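PDB 5FQ8: DUF5012 domain-containing protein from Bacteroides thetaiotaomicron, which is an uncharacterised lipoprotein with an Ig-like domain, probably displayed at the bacterial cell surface, whose precise function is not known. Local coordinates for residues Phe33-Tyr38 with Val51-Ser56. Sequence-based numbering, arbitrary orientation.
Sequences FVEPGY and VQIKGS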
ATOM      1  N   PHE G  33       1.087 -70.181  24.472  1.00 49.79           N
ATOM      2  CA  PHE G  33       1.079 -68.769  24.121  1.00 52.39           C
ATOM      3  C   PHE G  33       2.310 -68.444  23.292  1.00 53.39           C
ATOM      4  O   PHE G  33       3.439 -68.562  23.777  1.00 47.57           O
ATOM      5  CB  PHE G  33       1.046 -67.883  25.359  1.00 47.08           C
ATOM      6  CG  PHE G  33       1.373 -66.450  25.066  1.00 45.63           C
ATOM      7  CD1 PHE G  33       0.438 -65.619  24.486  1.00 45.50           C
ATOM      8  CD2 PHE G  33       2.624 -65.935  25.355  1.00 49.76           C
ATOM      9  CE1 PHE G  33       0.739 -64.305  24.215  1.00 44.31           C
ATOM     10  CE2 PHE G  33       2.925 -64.619  25.081  1.00 43.39           C
ATOM     11  CZ  PHE G  33       1.981 -63.807  24.512  1.00 43.22           C
ATOM     12  N   VAL G  34       2.084 -68.010  22.061  1.00 51.24           N
ATOM     13  CA  VAL G  34       3.149 -67.662  21.137  1.00 51.06           C
ATOM     14  C   VAL G  34       3.237 -66.150  21.059  1.00 50.64           C
ATOM     15  O   VAL G  34       2.239 -65.478  20.777  1.00 54.88           O
ATOM     16  CB  VAL G  34       2.901 -68.261  19.746  1.00 54.36           C
ATOM     17  CG1 VAL G  34       4.090 -67.981  18.845  1.00 49.94           C
ATOM     18  CG2 VAL G  34       2.642 -69.743  19.854  1.00 57.09           C
ATOM     19  N   GLU G  35       4.426 -65.620  21.292  1.00 55.14           N
ATOM     20  CA  GLU G  35       4.661 -64.188  21.269  1.00 44.42           C
ATOM     21  C   GLU G  35       4.320 -63.611  19.902  1.00 44.96           C
ATOM     22  O   GLU G  35       4.996 -63.919  18.918  1.00 45.87           O
ATOM     23  CB  GLU G  35       6.119 -63.900  21.634  1.00 43.75           C
ATOM     24  CG  GLU G  35       6.532 -62.451  21.490  1.00 42.58           C
ATOM     25  CD  GLU G  35       5.655 -61.515  22.277  1.00 41.45           C
ATOM     26  OE1 GLU G  35       5.422 -61.770  23.469  1.00 41.08           O
ATOM     27  OE2 GLU G  35       5.193 -60.520  21.701  1.00 41.12           O
ATOM     28  N   PRO G  36       3.285 -62.777  19.799  1.00 44.66           N
ATOM     29  CA  PRO G  36       2.926 -62.202  18.491  1.00 45.45           C
ATOM     30  C   PRO G  36       4.017 -61.364  17.854  1.00 45.04           C
ATOM     31  O   PRO G  36       4.098 -61.317  16.622  1.00 46.24           O
ATOM     32  CB  PRO G  36       1.692 -61.357  18.819  1.00 45.07           C
ATOM     33  CG  PRO G  36       1.136 -61.961  20.046  1.00 44.76           C
ATOM     34  CD  PRO G  36       2.316 -62.415  20.838  1.00 43.96           C
ATOM     35  N   GLY G  37       4.843 -60.688  18.639  1.00 46.61           N
ATOM     36  CA  GLY G  37       5.984 -59.954  18.131  1.00 45.14           C
ATOM     37  C   GLY G  37       5.911 -58.471  18.451  1.00 44.61           C
ATOM     38  O   GLY G  37       4.889 -57.935  18.871  1.00 46.85           O
ATOM     39  N   TYR G  38       7.038 -57.812  18.220  1.00 41.72           N
ATOM     40  CA  TYR G  38       7.164 -56.382  18.469  1.00 40.65           C
ATOM     41  C   TYR G  38       8.430 -55.890  17.786  1.00 45.78           C
ATOM     42  O   TYR G  38       9.327 -56.676  17.469  1.00 43.83           O
ATOM     43  CB  TYR G  38       7.208 -56.072  19.965  1.00 39.23           C
ATOM     44  CG  TYR G  38       8.191 -56.933  20.705  1.00 39.16           C
ATOM     45  CD1 TYR G  38       9.513 -56.560  20.821  1.00 38.97           C
ATOM     46  CD2 TYR G  38       7.795 -58.130  21.272  1.00 39.52           C
ATOM     47  CE1 TYR G  38      10.409 -57.351  21.478  1.00 39.20           C
ATOM     48  CE2 TYR G  38       8.681 -58.921  21.933  1.00 39.70           C
ATOM     49  CZ  TYR G  38       9.987 -58.531  22.035  1.00 39.57           C
ATOM     50  OH  TYR G  38      10.875 -59.331  22.702  1.00 40.02           O
ATOM     51  N   VAL G  51      14.110 -55.226  24.277  1.00 38.80           N
ATOM     52  CA  VAL G  51      12.838 -55.024  24.946  1.00 38.69           C
ATOM     53  C   VAL G  51      12.766 -55.949  26.145  1.00 38.57           C
ATOM     54  O   VAL G  51      13.109 -57.131  26.056  1.00 45.61           O
ATOM     55  CB  VAL G  51      11.672 -55.276  23.978  1.00 40.53           C
ATOM     56  CG1 VAL G  51      10.345 -55.156  24.695  1.00 38.91           C
ATOM     57  CG2 VAL G  51      11.732 -54.317  22.792  1.00 41.41           C
ATOM     58  N   GLN G  52      12.349 -55.409  27.275  1.00 38.10           N
ATOM     59  CA  GLN G  52      12.092 -56.207  28.458  1.00 45.41           C
ATOM     60  C   GLN G  52      10.600 -56.485  28.545  1.00 39.47           C
ATOM     61  O   GLN G  52       9.779 -55.679  28.100  1.00 35.96           O
ATOM     62  CB  GLN G  52      12.584 -55.491  29.721  1.00 54.39           C
ATOM     63  CG  GLN G  52      14.074 -55.142  29.709  1.00 65.52           C
ATOM     64  CD  GLN G  52      14.486 -54.161  30.808  1.00 68.52           C
ATOM     65  OE1 GLN G  52      13.720 -53.878  31.731  1.00 69.80           O
ATOM     66  NE2 GLN G  52      15.708 -53.639  30.706  1.00 67.09           N
ATOM     67  N   ILE G  53      10.252 -57.646  29.095  1.00 37.34           N
ATOM     68  CA  ILE G  53       8.859 -58.043  29.267  1.00 37.32           C
ATOM     69  C   ILE G  53       8.637 -58.474  30.704  1.00 46.94           C
ATOM     70  O   ILE G  53       9.248 -59.445  31.159  1.00 44.22           O
ATOM     71  CB  ILE G  53       8.462 -59.179  28.320  1.00 38.02           C
ATOM     72  CG1 ILE G  53       8.818 -58.827  26.889  1.00 37.92           C
ATOM     73  CG2 ILE G  53       6.984 -59.416  28.406  1.00 38.08           C
ATOM     74  CD1 ILE G  53       8.610 -59.971  25.953  1.00 39.87           C
ATOM     75  N   LYS G  54       7.743 -57.780  31.404  1.00 44.97           N
ATOM     76  CA  LYS G  54       7.380 -58.132  32.773  1.00 48.51           C
ATOM     77  C   LYS G  54       6.023 -58.822  32.783  1.00 45.35           C
ATOM     78  O   LYS G  54       5.058 -58.319  32.198  1.00 38.00           O
ATOM     79  CB  LYS G  54       7.369 -56.894  33.674  1.00 52.96           C
ATOM     80  CG  LYS G  54       8.774 -56.369  34.015  1.00 53.25           C
ATOM     81  CD  LYS G  54       8.754 -54.978  34.659  1.00 50.37           C
ATOM     82  CE  LYS G  54      10.167 -54.492  35.009  1.00 47.79           C
ATOM     83  NZ  LYS G  54      10.844 -55.398  35.976  1.00 50.27           N
ATOM     84  N   GLY G  55       5.964 -59.979  33.427  1.00 51.37           N
ATOM     85  CA  GLY G  55       4.769 -60.794  33.488  1.00 40.28           C
ATOM     86  C   GLY G  55       5.005 -62.173  32.907  1.00 43.65           C
ATOM     87  O   GLY G  55       6.001 -62.439  32.241  1.00 41.96           O
ATOM     88  N   SER G  56       4.059 -63.062  33.190  1.00 47.68           N
ATOM     89  CA  SER G  56       4.105 -64.409  32.633  1.00 53.40           C
ATOM     90  C   SER G  56       2.694 -64.921  32.422  1.00 53.02           C
ATOM     91  O   SER G  56       1.763 -64.526  33.125  1.00 53.14           O
ATOM     92  CB  SER G  56       4.861 -65.398  33.523  1.00 60.97           C
ATOM     93  OG  SER G  56       4.620 -66.730  33.096  1.00 45.46           O
TER
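Tyr38 and Val51 bring the two segments closest, with 8.7 Å between their CA atoms; further along, the CA atoms of Glu35 and Ile53 lie 10.9 Å apart. The backbones run in opposite directions and share no hydrogen bond, so the gap is bridged by side chains alone. Tyr38 sends its ring across, its CG set between the backbone N and the carbonyl carbon (chi1 49°). The CD1-CE1 flank of the ring and the Val51 side chain pass in opposite directions, meeting obliquely: Tyr38 CE1 lies 3.5 Å from Val51 CB, and Tyr38 CD1 lies 3.7 Å from Val51 CG2. Ile53 meets the far end obliquely: its CD1 is 4.0 Å from Tyr38 OH and 4.2 Å from Tyr38 CE2. Ile53 CD1 comes no nearer than 4.4 Å to Glu35 OE1, a loose contact. The Glu35 carboxylate turns back on its own loop, where Gly37 N donates to Glu35 OE2 over 3.1 Å from the anti side, 23° out of the carboxylate plane. OE2 additionally forms a salt bridge with Arg83, while OE1 is hydrogen-bonded to the hydroxyl of Tyr69, so the group's rotation is probably fixed. Tyr69 also meets the Tyr38 ring. Tyr38, opening strand 38-42, thus packs against Val51, just before outer strand 52-54, and Ile53 within it, linking two sheets, consistent with the sandwich of an Ig-like domain, here at its surface.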